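Local coordinates for mitogen activated protein kinase, putative (Leishmania donovani, PDB 4QNY), which probably transfers the gamma-phosphate of ATP to serine or threonine residues of protein substrates as a mitogen-activated protein kinase of the parasite's signalling pathways, at residues R136-I141 with L164-F169; G145-D150 with A205-W210. One frame throughout, in Å; residues are numbered along the deposited sequence.

Interaction 1: R136-I141 with L164-F169; sequences RALHII and LKICDF. With MG (magnesium ion), chain C; ANP (phosphoaminophosphonic acid-adenylate ester), chain D.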
ATOM      1  N   ARG A 136      10.545  -6.667   4.546  1.00 18.09           N
ATOM      2  CA  ARG A 136      11.032  -6.285   5.864  1.00 25.42           C
ATOM      3  C   ARG A 136      10.103  -5.258   6.510  1.00 27.67           C
ATOM      4  O   ARG A 136       9.868  -5.288   7.719  1.00 20.60           O
ATOM      5  CB  ARG A 136      12.454  -5.733   5.763  1.00 19.81           C
ATOM      6  CG  ARG A 136      13.047  -5.296   7.085  1.00 35.94           C
ATOM      7  CD  ARG A 136      14.284  -4.442   6.871  1.00 38.78           C
ATOM      8  NE  ARG A 136      14.616  -3.667   8.062  1.00 42.07           N
ATOM      9  CZ  ARG A 136      13.988  -2.552   8.424  1.00 50.84           C
ATOM     10  NH1 ARG A 136      12.991  -2.079   7.688  1.00 48.82           N
ATOM     11  NH2 ARG A 136      14.357  -1.911   9.524  1.00 58.91           N
ATOM     12  N   ALA A 137       9.570  -4.356   5.692  1.00 18.42           N
ATOM     13  CA  ALA A 137       8.627  -3.353   6.172  1.00 25.32           C
ATOM     14  C   ALA A 137       7.308  -4.003   6.574  1.00 17.95           C
ATOM     15  O   ALA A 137       6.722  -3.655   7.599  1.00 20.84           O
ATOM     16  CB  ALA A 137       8.395  -2.290   5.110  1.00 24.29           C
ATOM     17  N   LEU A 138       6.851  -4.952   5.764  1.00 20.82           N
ATOM     18  CA  LEU A 138       5.609  -5.664   6.043  1.00 19.89           C
ATOM     19  C   LEU A 138       5.707  -6.497   7.314  1.00 29.34           C
ATOM     20  O   LEU A 138       4.728  -6.645   8.043  1.00 30.24           O
ATOM     21  CB  LEU A 138       5.225  -6.561   4.866  1.00 15.93           C
ATOM     22  CG  LEU A 138       4.629  -5.862   3.647  1.00 29.50           C
ATOM     23  CD1 LEU A 138       4.306  -6.878   2.568  1.00 14.71           C
ATOM     24  CD2 LEU A 138       3.387  -5.075   4.038  1.00 27.49           C
ATOM     25  N   HIS A 139       6.892  -7.045   7.572  1.00 23.76           N
ATOM     26  CA  HIS A 139       7.117  -7.839   8.774  1.00 31.11           C
ATOM     27  C   HIS A 139       6.923  -6.988  10.022  1.00 30.22           C
ATOM     28  O   HIS A 139       6.366  -7.444  11.020  1.00 25.79           O
ATOM     29  CB  HIS A 139       8.520  -8.450   8.764  1.00 35.74           C
ATOM     30  CG  HIS A 139       8.825  -9.281   9.970  1.00 32.67           C
ATOM     31  ND1 HIS A 139       9.777  -8.924  10.899  1.00 36.47           N
ATOM     32  CD2 HIS A 139       8.298 -10.451  10.402  1.00 44.10           C
ATOM     33  CE1 HIS A 139       9.828  -9.839  11.850  1.00 43.16           C
ATOM     34  NE2 HIS A 139       8.939 -10.777  11.573  1.00 46.25           N
ATOM     35  N   ILE A 140       7.380  -5.743   9.950  1.00 29.73           N
ATOM     36  CA  ILE A 140       7.245  -4.798  11.051  1.00 34.59           C
ATOM     37  C   ILE A 140       5.788  -4.401  11.264  1.00 20.53           C
ATOM     38  O   ILE A 140       5.294  -4.396  12.393  1.00 21.31           O
ATOM     39  CB  ILE A 140       8.097  -3.543  10.800  1.00 32.76           C
ATOM     40  CG1 ILE A 140       9.581  -3.897  10.913  1.00 22.02           C
ATOM     41  CG2 ILE A 140       7.731  -2.438  11.781  1.00 25.71           C
ATOM     42  CD1 ILE A 140      10.486  -3.017  10.095  1.00 21.99           C
ATOM     43  N   ILE A 141       5.106  -4.076  10.171  1.00 24.42           N
ATOM     44  CA  ILE A 141       3.696  -3.708  10.216  1.00 20.03           C
ATOM     45  C   ILE A 141       2.837  -4.859  10.741  1.00 21.10           C
ATOM     46  O   ILE A 141       1.962  -4.656  11.584  1.00 19.47           O
ATOM     47  CB  ILE A 141       3.187  -3.284   8.823  1.00 24.36           C
ATOM     48  CG1 ILE A 141       3.966  -2.065   8.322  1.00 18.22           C
ATOM     49  CG2 ILE A 141       1.696  -2.984   8.861  1.00 17.70           C
ATOM     50  CD1 ILE A 141       3.765  -1.771   6.851  1.00 17.34           C
ATOM     51  N   LEU A 164      13.705   2.046  -0.115  1.00 39.40           N
ATOM     52  CA  LEU A 164      12.269   1.843  -0.260  1.00 39.18           C
ATOM     53  C   LEU A 164      11.507   2.205   1.011  1.00 32.97           C
ATOM     54  O   LEU A 164      11.974   1.944   2.118  1.00 24.19           O
ATOM     55  CB  LEU A 164      11.991   0.388  -0.651  1.00 43.55           C
ATOM     56  CG  LEU A 164      10.580  -0.010  -1.089  1.00 36.33           C
ATOM     57  CD1 LEU A 164      10.665  -1.059  -2.183  1.00 21.92           C
ATOM     58  CD2 LEU A 164       9.767  -0.534   0.084  1.00 33.94           C
ATOM     59  N   LYS A 165      10.332   2.810   0.840  1.00 18.87           N
ATOM     60  CA  LYS A 165       9.469   3.162   1.967  1.00 18.95           C
ATOM     61  C   LYS A 165       7.993   2.952   1.633  1.00 18.16           C
ATOM     62  O   LYS A 165       7.489   3.486   0.644  1.00 18.89           O
ATOM     63  CB  LYS A 165       9.701   4.615   2.395  1.00 31.02           C
ATOM     64  CG  LYS A 165      11.042   4.865   3.067  1.00 34.52           C
ATOM     65  CD  LYS A 165      11.150   6.290   3.581  1.00 34.63           C
ATOM     66  CE  LYS A 165      12.521   6.553   4.184  1.00 32.43           C
ATOM     67  NZ  LYS A 165      12.650   7.956   4.670  1.00 34.70           N
ATOM     68  N   ILE A 166       7.305   2.177   2.465  1.00 32.65           N
ATOM     69  CA  ILE A 166       5.879   1.918   2.281  1.00 23.98           C
ATOM     70  C   ILE A 166       5.038   3.065   2.840  1.00 23.98           C
ATOM     71  O   ILE A 166       5.279   3.533   3.951  1.00 21.34           O
ATOM     72  CB  ILE A 166       5.456   0.595   2.958  1.00 19.83           C
ATOM     73  CG1 ILE A 166       6.098  -0.599   2.248  1.00 27.94           C
ATOM     74  CG2 ILE A 166       3.940   0.447   2.965  1.00 18.65           C
ATOM     75  CD1 ILE A 166       5.608  -1.942   2.746  1.00 27.61           C
ATOM     76  N   CYS A 167       4.055   3.518   2.064  1.00 24.62           N
ATOM     77  CA  CYS A 167       3.179   4.601   2.498  1.00 34.54           C
ATOM     78  C   CYS A 167       1.703   4.232   2.370  1.00 37.59           C
ATOM     79  O   CYS A 167       1.364   3.093   2.040  1.00 17.23           O
ATOM     80  CB  CYS A 167       3.465   5.873   1.693  1.00 30.48           C
ATOM     81  SG  CYS A 167       2.964   5.798  -0.044  1.00 17.57           S
ATOM     82  N   ASP A 168       0.842   5.209   2.648  1.00 33.70           N
ATOM     83  CA  ASP A 168      -0.610   5.082   2.508  1.00 17.20           C
ATOM     84  C   ASP A 168      -1.205   4.004   3.415  1.00 16.89           C
ATOM     85  O   ASP A 168      -1.528   2.904   2.965  1.00 16.17           O
ATOM     86  CB  ASP A 168      -0.981   4.800   1.047  1.00 16.61           C
ATOM     87  CG  ASP A 168      -2.440   5.099   0.743  1.00 21.98           C
ATOM     88  OD1 ASP A 168      -3.250   5.180   1.689  1.00 27.53           O
ATOM     89  OD2 ASP A 168      -2.778   5.252  -0.450  1.00 16.43           O
ATOM     90  N   PHE A 169      -1.362   4.336   4.693  1.00 17.54           N
ATOM     91  CA  PHE A 169      -2.026   3.449   5.641  1.00 17.47           C
ATOM     92  C   PHE A 169      -3.498   3.823   5.782  1.00 19.83           C
ATOM     93  O   PHE A 169      -4.075   3.712   6.864  1.00 25.30           O
ATOM     94  CB  PHE A 169      -1.335   3.502   7.005  1.00 26.79           C
ATOM     95  CG  PHE A 169       0.065   2.954   6.999  1.00 28.88           C
ATOM     96  CD1 PHE A 169       0.296   1.609   7.231  1.00 36.42           C
ATOM     97  CD2 PHE A 169       1.146   3.785   6.765  1.00 29.28           C
ATOM     98  CE1 PHE A 169       1.582   1.101   7.226  1.00 31.03           C
ATOM     99  CE2 PHE A 169       2.435   3.284   6.759  1.00 37.08           C
ATOM    100  CZ  PHE A 169       2.653   1.940   6.991  1.00 33.89           C
TER
HETATM  101 MG    MG C 401      -1.855   5.730  -2.322  1.00 16.03          MG
HETATM  102  PG  ANP D 402      -5.251   8.083   1.019  1.00113.16           P
HETATM  103  O1G ANP D 402      -5.208   9.572   0.877  1.00112.11           O
HETATM  104  O2G ANP D 402      -4.608   7.679   2.402  1.00 39.62           O
HETATM  105  O3G ANP D 402      -6.759   7.601   1.001  1.00 61.08           O
HETATM  106  PB  ANP D 402      -3.666   8.380  -1.312  1.00 24.36           P
HETATM  107  O1B ANP D 402      -4.632   9.428  -1.758  1.00 41.58           O
HETATM  108  O2B ANP D 402      -3.194   7.578  -2.559  1.00 13.73           O
HETATM  109  N3B ANP D 402      -4.405   7.318  -0.238  1.00 33.02           N
HETATM  110  PA  ANP D 402      -0.952   8.541  -0.778  1.00 22.80           P
HETATM  111  O1A ANP D 402      -0.897   7.196  -1.397  1.00 20.43           O
HETATM  112  O2A ANP D 402      -0.332   8.582   0.621  1.00 21.54           O
HETATM  113  O3A ANP D 402      -2.450   9.071  -0.615  1.00 30.52           O
HETATM  114  O5' ANP D 402      -0.220   9.555  -1.751  1.00 25.62           O
HETATM  115  C5' ANP D 402      -0.520   9.614  -3.161  1.00 26.91           C
HETATM  116  C4' ANP D 402       0.771   9.724  -3.935  1.00 21.07           C
HETATM  117  O4' ANP D 402       1.568  10.804  -3.408  1.00 22.84           O
HETATM  118  C3' ANP D 402       1.683   8.507  -3.868  1.00 20.08           C
HETATM  119  O3' ANP D 402       1.297   7.526  -4.823  1.00 25.61           O
HETATM  120  C2' ANP D 402       3.051   9.112  -4.188  1.00 25.53           C
HETATM  121  O2' ANP D 402       3.262   9.220  -5.592  1.00 21.23           O
HETATM  122  C1' ANP D 402       2.945  10.504  -3.553  1.00 28.79           C
HETATM  123  N9  ANP D 402       3.579  10.600  -2.242  1.00 26.50           N
HETATM  124  C8  ANP D 402       3.012  10.325  -1.029  1.00 18.58           C
HETATM  125  N7  ANP D 402       3.818  10.495  -0.004  1.00 16.66           N
HETATM  126  C5  ANP D 402       5.000  10.910  -0.597  1.00 11.82           C
HETATM  127  C6  ANP D 402       6.257  11.258  -0.054  1.00 15.93           C
HETATM  128  N6  ANP D 402       6.535  11.239   1.251  1.00 21.42           N
HETATM  129  N1  ANP D 402       7.229  11.630  -0.917  1.00 18.56           N
HETATM  130  C2  ANP D 402       6.957  11.649  -2.225  1.00 15.93           C
HETATM  131  N3  ANP D 402       5.815  11.344  -2.849  1.00 21.21           N
HETATM  132  C4  ANP D 402       4.874  10.980  -1.971  1.00 21.29           C
HETATM  133  O   HOH W   1      -1.092   6.253  -4.156  1.00 29.32           O
HETATM  134  O   HOH W   2      -3.156   4.533  -3.222  1.00  4.12           O

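Interaction 2: G145-D150 with A205-W210; sequences GVIHRD and AQIDVW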
ATOM      1  N   GLY A 145       0.499  -6.022  14.566  1.00 23.27           N
ATOM      2  CA  GLY A 145      -0.888  -6.452  14.508  1.00 21.14           C
ATOM      3  C   GLY A 145      -1.695  -5.703  13.467  1.00 25.91           C
ATOM      4  O   GLY A 145      -2.919  -5.607  13.566  1.00 20.01           O
ATOM      5  N   VAL A 146      -1.007  -5.175  12.460  1.00 19.42           N
ATOM      6  CA  VAL A 146      -1.652  -4.357  11.442  1.00 22.35           C
ATOM      7  C   VAL A 146      -1.484  -4.944  10.042  1.00 28.70           C
ATOM      8  O   VAL A 146      -0.403  -5.402   9.674  1.00 37.37           O
ATOM      9  CB  VAL A 146      -1.097  -2.916  11.452  1.00 20.12           C
ATOM     10  CG1 VAL A 146      -1.862  -2.040  10.471  1.00 18.39           C
ATOM     11  CG2 VAL A 146      -1.162  -2.329  12.854  1.00 24.36           C
ATOM     12  N   ILE A 147      -2.567  -4.931   9.273  1.00 19.57           N
ATOM     13  CA  ILE A 147      -2.533  -5.335   7.873  1.00 19.95           C
ATOM     14  C   ILE A 147      -2.659  -4.096   6.991  1.00 28.44           C
ATOM     15  O   ILE A 147      -3.537  -3.264   7.210  1.00 29.86           O
ATOM     16  CB  ILE A 147      -3.660  -6.331   7.542  1.00 15.30           C
ATOM     17  CG1 ILE A 147      -3.503  -7.605   8.376  1.00 17.90           C
ATOM     18  CG2 ILE A 147      -3.670  -6.662   6.057  1.00 25.26           C
ATOM     19  CD1 ILE A 147      -4.651  -8.579   8.229  1.00 21.45           C
ATOM     20  N   HIS A 148      -1.781  -3.972   6.001  1.00 31.67           N
ATOM     21  CA  HIS A 148      -1.749  -2.780   5.157  1.00 32.57           C
ATOM     22  C   HIS A 148      -2.978  -2.671   4.259  1.00 14.51           C
ATOM     23  O   HIS A 148      -3.553  -1.588   4.125  1.00 19.73           O
ATOM     24  CB  HIS A 148      -0.480  -2.763   4.304  1.00 27.94           C
ATOM     25  CG  HIS A 148      -0.228  -1.448   3.635  1.00 25.89           C
ATOM     26  ND1 HIS A 148      -0.774  -1.117   2.414  1.00 28.79           N
ATOM     27  CD2 HIS A 148       0.506  -0.379   4.021  1.00 21.27           C
ATOM     28  CE1 HIS A 148      -0.383   0.098   2.074  1.00 23.60           C
ATOM     29  NE2 HIS A 148       0.394   0.570   3.033  1.00 19.56           N
ATOM     30  N   ARG A 149      -3.348  -3.786   3.626  1.00 21.83           N
ATOM     31  CA  ARG A 149      -4.578  -3.905   2.833  1.00 20.62           C
ATOM     32  C   ARG A 149      -4.516  -3.127   1.504  1.00 22.78           C
ATOM     33  O   ARG A 149      -5.323  -3.357   0.601  1.00 27.77           O
ATOM     34  CB  ARG A 149      -5.786  -3.469   3.689  1.00 25.89           C
ATOM     35  CG  ARG A 149      -7.117  -3.277   2.969  1.00 35.32           C
ATOM     36  CD  ARG A 149      -7.612  -4.545   2.293  1.00 32.10           C
ATOM     37  NE  ARG A 149      -8.412  -4.218   1.117  1.00 41.90           N
ATOM     38  CZ  ARG A 149      -9.739  -4.257   1.075  1.00 52.46           C
ATOM     39  NH1 ARG A 149     -10.374  -3.934  -0.042  1.00 53.07           N
ATOM     40  NH2 ARG A 149     -10.432  -4.623   2.146  1.00 56.27           N
ATOM     41  N   ASP A 150      -3.537  -2.242   1.354  1.00 16.47           N
ATOM     42  CA  ASP A 150      -3.428  -1.470   0.119  1.00 19.69           C
ATOM     43  C   ASP A 150      -2.012  -1.478  -0.461  1.00 16.95           C
ATOM     44  O   ASP A 150      -1.459  -0.425  -0.781  1.00 19.63           O
ATOM     45  CB  ASP A 150      -3.888  -0.028   0.357  1.00 23.86           C
ATOM     46  CG  ASP A 150      -4.333   0.662  -0.921  1.00 28.64           C
ATOM     47  OD1 ASP A 150      -4.692  -0.043  -1.888  1.00 26.73           O
ATOM     48  OD2 ASP A 150      -4.329   1.912  -0.958  1.00 30.94           O
ATOM     49  N   ALA A 205      -2.876 -11.532   6.984  1.00 17.67           N
ATOM     50  CA  ALA A 205      -1.818 -10.659   6.490  1.00 17.96           C
ATOM     51  C   ALA A 205      -1.256 -11.149   5.156  1.00 24.81           C
ATOM     52  O   ALA A 205      -0.392 -10.504   4.560  1.00 16.72           O
ATOM     53  CB  ALA A 205      -0.706 -10.549   7.522  1.00 15.50           C
ATOM     54  N   GLN A 206      -1.754 -12.291   4.690  1.00 17.71           N
ATOM     55  CA  GLN A 206      -1.297 -12.876   3.436  1.00 14.30           C
ATOM     56  C   GLN A 206      -1.745 -12.067   2.219  1.00 16.36           C
ATOM     57  O   GLN A 206      -1.214 -12.246   1.121  1.00 14.38           O
ATOM     58  CB  GLN A 206      -1.791 -14.319   3.312  1.00 13.76           C
ATOM     59  CG  GLN A 206      -1.099 -15.295   4.253  1.00 16.19           C
ATOM     60  CD  GLN A 206       0.392 -15.398   3.989  1.00 28.41           C
ATOM     61  OE1 GLN A 206       1.193 -14.691   4.600  1.00 39.97           O
ATOM     62  NE2 GLN A 206       0.770 -16.280   3.072  1.00 14.62           N
ATOM     63  N   ILE A 207      -2.716 -11.178   2.413  1.00 13.02           N
ATOM     64  CA  ILE A 207      -3.193 -10.339   1.319  1.00 15.02           C
ATOM     65  C   ILE A 207      -2.144  -9.297   0.939  1.00 12.72           C
ATOM     66  O   ILE A 207      -2.139  -8.793  -0.184  1.00 12.56           O
ATOM     67  CB  ILE A 207      -4.521  -9.626   1.668  1.00 18.38           C
ATOM     68  CG1 ILE A 207      -4.316  -8.604   2.789  1.00 13.15           C
ATOM     69  CG2 ILE A 207      -5.593 -10.642   2.043  1.00 12.67           C
ATOM     70  CD1 ILE A 207      -5.483  -7.656   2.970  1.00 13.03           C
ATOM     71  N   ASP A 208      -1.254  -8.981   1.874  1.00 22.50           N
ATOM     72  CA  ASP A 208      -0.163  -8.051   1.603  1.00 20.72           C
ATOM     73  C   ASP A 208       0.943  -8.747   0.821  1.00 14.79           C
ATOM     74  O   ASP A 208       1.638  -8.121   0.020  1.00 14.69           O
ATOM     75  CB  ASP A 208       0.390  -7.468   2.904  1.00 20.28           C
ATOM     76  CG  ASP A 208      -0.559  -6.473   3.546  1.00 22.62           C
ATOM     77  OD1 ASP A 208      -1.383  -5.880   2.819  1.00 13.56           O
ATOM     78  OD2 ASP A 208      -0.479  -6.284   4.778  1.00 15.43           O
ATOM     79  N   VAL A 209       1.099 -10.047   1.057  1.00 13.34           N
ATOM     80  CA  VAL A 209       2.084 -10.847   0.338  1.00 13.48           C
ATOM     81  C   VAL A 209       1.684 -10.957  -1.128  1.00 17.53           C
ATOM     82  O   VAL A 209       2.532 -10.918  -2.021  1.00 22.38           O
ATOM     83  CB  VAL A 209       2.228 -12.257   0.950  1.00 21.01           C
ATOM     84  CG1 VAL A 209       3.230 -13.088   0.161  1.00 23.23           C
ATOM     85  CG2 VAL A 209       2.643 -12.162   2.410  1.00 22.64           C
ATOM     86  N   TRP A 210       0.381 -11.081  -1.363  1.00 19.89           N
ATOM     87  CA  TRP A 210      -0.162 -11.138  -2.715  1.00 14.31           C
ATOM     88  C   TRP A 210       0.177  -9.867  -3.484  1.00 12.79           C
ATOM     89  O   TRP A 210       0.536  -9.917  -4.660  1.00 13.34           O
ATOM     90  CB  TRP A 210      -1.680 -11.346  -2.679  1.00 13.62           C
ATOM     91  CG  TRP A 210      -2.307 -11.412  -4.039  1.00 12.53           C
ATOM     92  CD1 TRP A 210      -2.816 -10.370  -4.759  1.00 15.35           C
ATOM     93  CD2 TRP A 210      -2.487 -12.583  -4.846  1.00 12.72           C
ATOM     94  NE1 TRP A 210      -3.303 -10.820  -5.963  1.00 12.70           N
ATOM     95  CE2 TRP A 210      -3.112 -12.174  -6.040  1.00 13.99           C
ATOM     96  CE3 TRP A 210      -2.181 -13.936  -4.674  1.00 12.91           C
ATOM     97  CZ2 TRP A 210      -3.437 -13.070  -7.057  1.00 24.21           C
ATOM     98  CZ3 TRP A 210      -2.506 -14.824  -5.684  1.00 21.52           C
ATOM     99  CH2 TRP A 210      -3.126 -14.387  -6.860  1.00 24.33           C
TER

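Interaction 1: R136-I141 with L164-F169
Ala137 opens the contact between helix 124-143 of the C-terminal lobe and the strand that runs into the DFG motif (Asp168, Phe169, Gly170) of this protein kinase fold. Its CB lies 3.7 Å from CD1 of Ile166, and Ala137 and Ile166 are the nearest pair across the two segments, their CA atoms 7.1 Å apart. Leu138 follows, crossing Ile166 at about a right angle; its CD2 reaches CD1 of Ile166 at 4.1 Å, so that one methyl of the strand is met by two successive residues of the helix. One turn beyond Ala137, Ile141 meets both the strand and the motif: its CD1 is a loose 4.5 Å from Ile166 CG2 and lies closer to Phe169. With CG1 anti to its carbonyl carbon (chi1 -61°), Ile141 carries CD1 to the edge of the Phe169 ring, 3.6 Å from CE1 and near the ring plane. The contact is apolar and buried throughout; Phe169 also packs on Glu71, Leu74 and Leu75 of helix 62-77, in keeping with a DFG-in arrangement. Just before the phenylalanine, the backbone delivers Asp168 to the nucleotide: a magnesium ion is bound by this aspartate, by Asn155, by two phosphate oxygens of the ATP analogue and by two waters. Asp168 OD2 sits 2.1 Å from the magnesium. The bridging N3B of the analogue gives Asp168 OD2 a weak hydrogen bond of 2.6 Å.

Interaction 2: G145-D150 with A205-W210
Asp208 is turned with CG anti to its carbonyl carbon (chi1 -72°), which lays its carboxylate against the backbone of His148 and Arg149, the start of the HRD motif of the kinase catalytic loop. Ile207 has its CG1 between the backbone N and the carbonyl carbon (chi1 67°), and its CD1 thereby reaches both Ile147 and Arg149. The carboxylate grips two successive amides, one per oxygen: His148 N donates to Asp208 OD2 at 2.9 Å and Arg149 N to Asp208 OD1 at 3.0 Å, each through a syn lone pair. Both bonds are moderately bent. They probably help to hold the turn, where Arg149 has positive phi. OD2 also pairs with His142 NE2, so the buried oxygen has a second partner, and the three donors would be expected to favour the ionised form. Beside the carboxylate, CG2 of Ile147 rests 3.7 Å from Ile207 CD1, while its CG1 lies 4.1 Å from Ala205 CB. Arg149 CD lies against that same Ile207 methyl, 3.8 Å from CD1, so the methyl is shared by Ile147 and Arg149. Within the loop, the His148 ring receives Asp150 N on ND1 at 3.2 Å, the amide tilted 24° from the ring plane; NE2, the other ring nitrogen, is hydrogen-bonded to Cys167 O. The contact thus joins the N-terminal turn of helix 206-219 to strand 146-147 and the loop after it, with Leu138 of helix 124-143 against Asp208 and Leu196 of helix 194-197 against Ile207 and Arg149.

Overall arrangement
Both interactions belong to the C-terminal lobe, their centres about 10 Å apart, and helix 124-143 leads into strand 146-147 through a short turn at Gly145, with Ile141 O probably accepting a hydrogen bond from Val146 N. Interaction 1 is wholly buried and has no hydrogen bond between its segments; interaction 2, only partly buried, combines apolar packing with a carboxylate held on backbone amides. His148 joins them: its NE2 probably donates to Cys167 O, and its ring meets Phe169 edge-to-face. The catalytic loop and the DFG segment are thereby tied beside the magnesium and nucleotide, one backed by helix 206-219 and the other by helix 124-143.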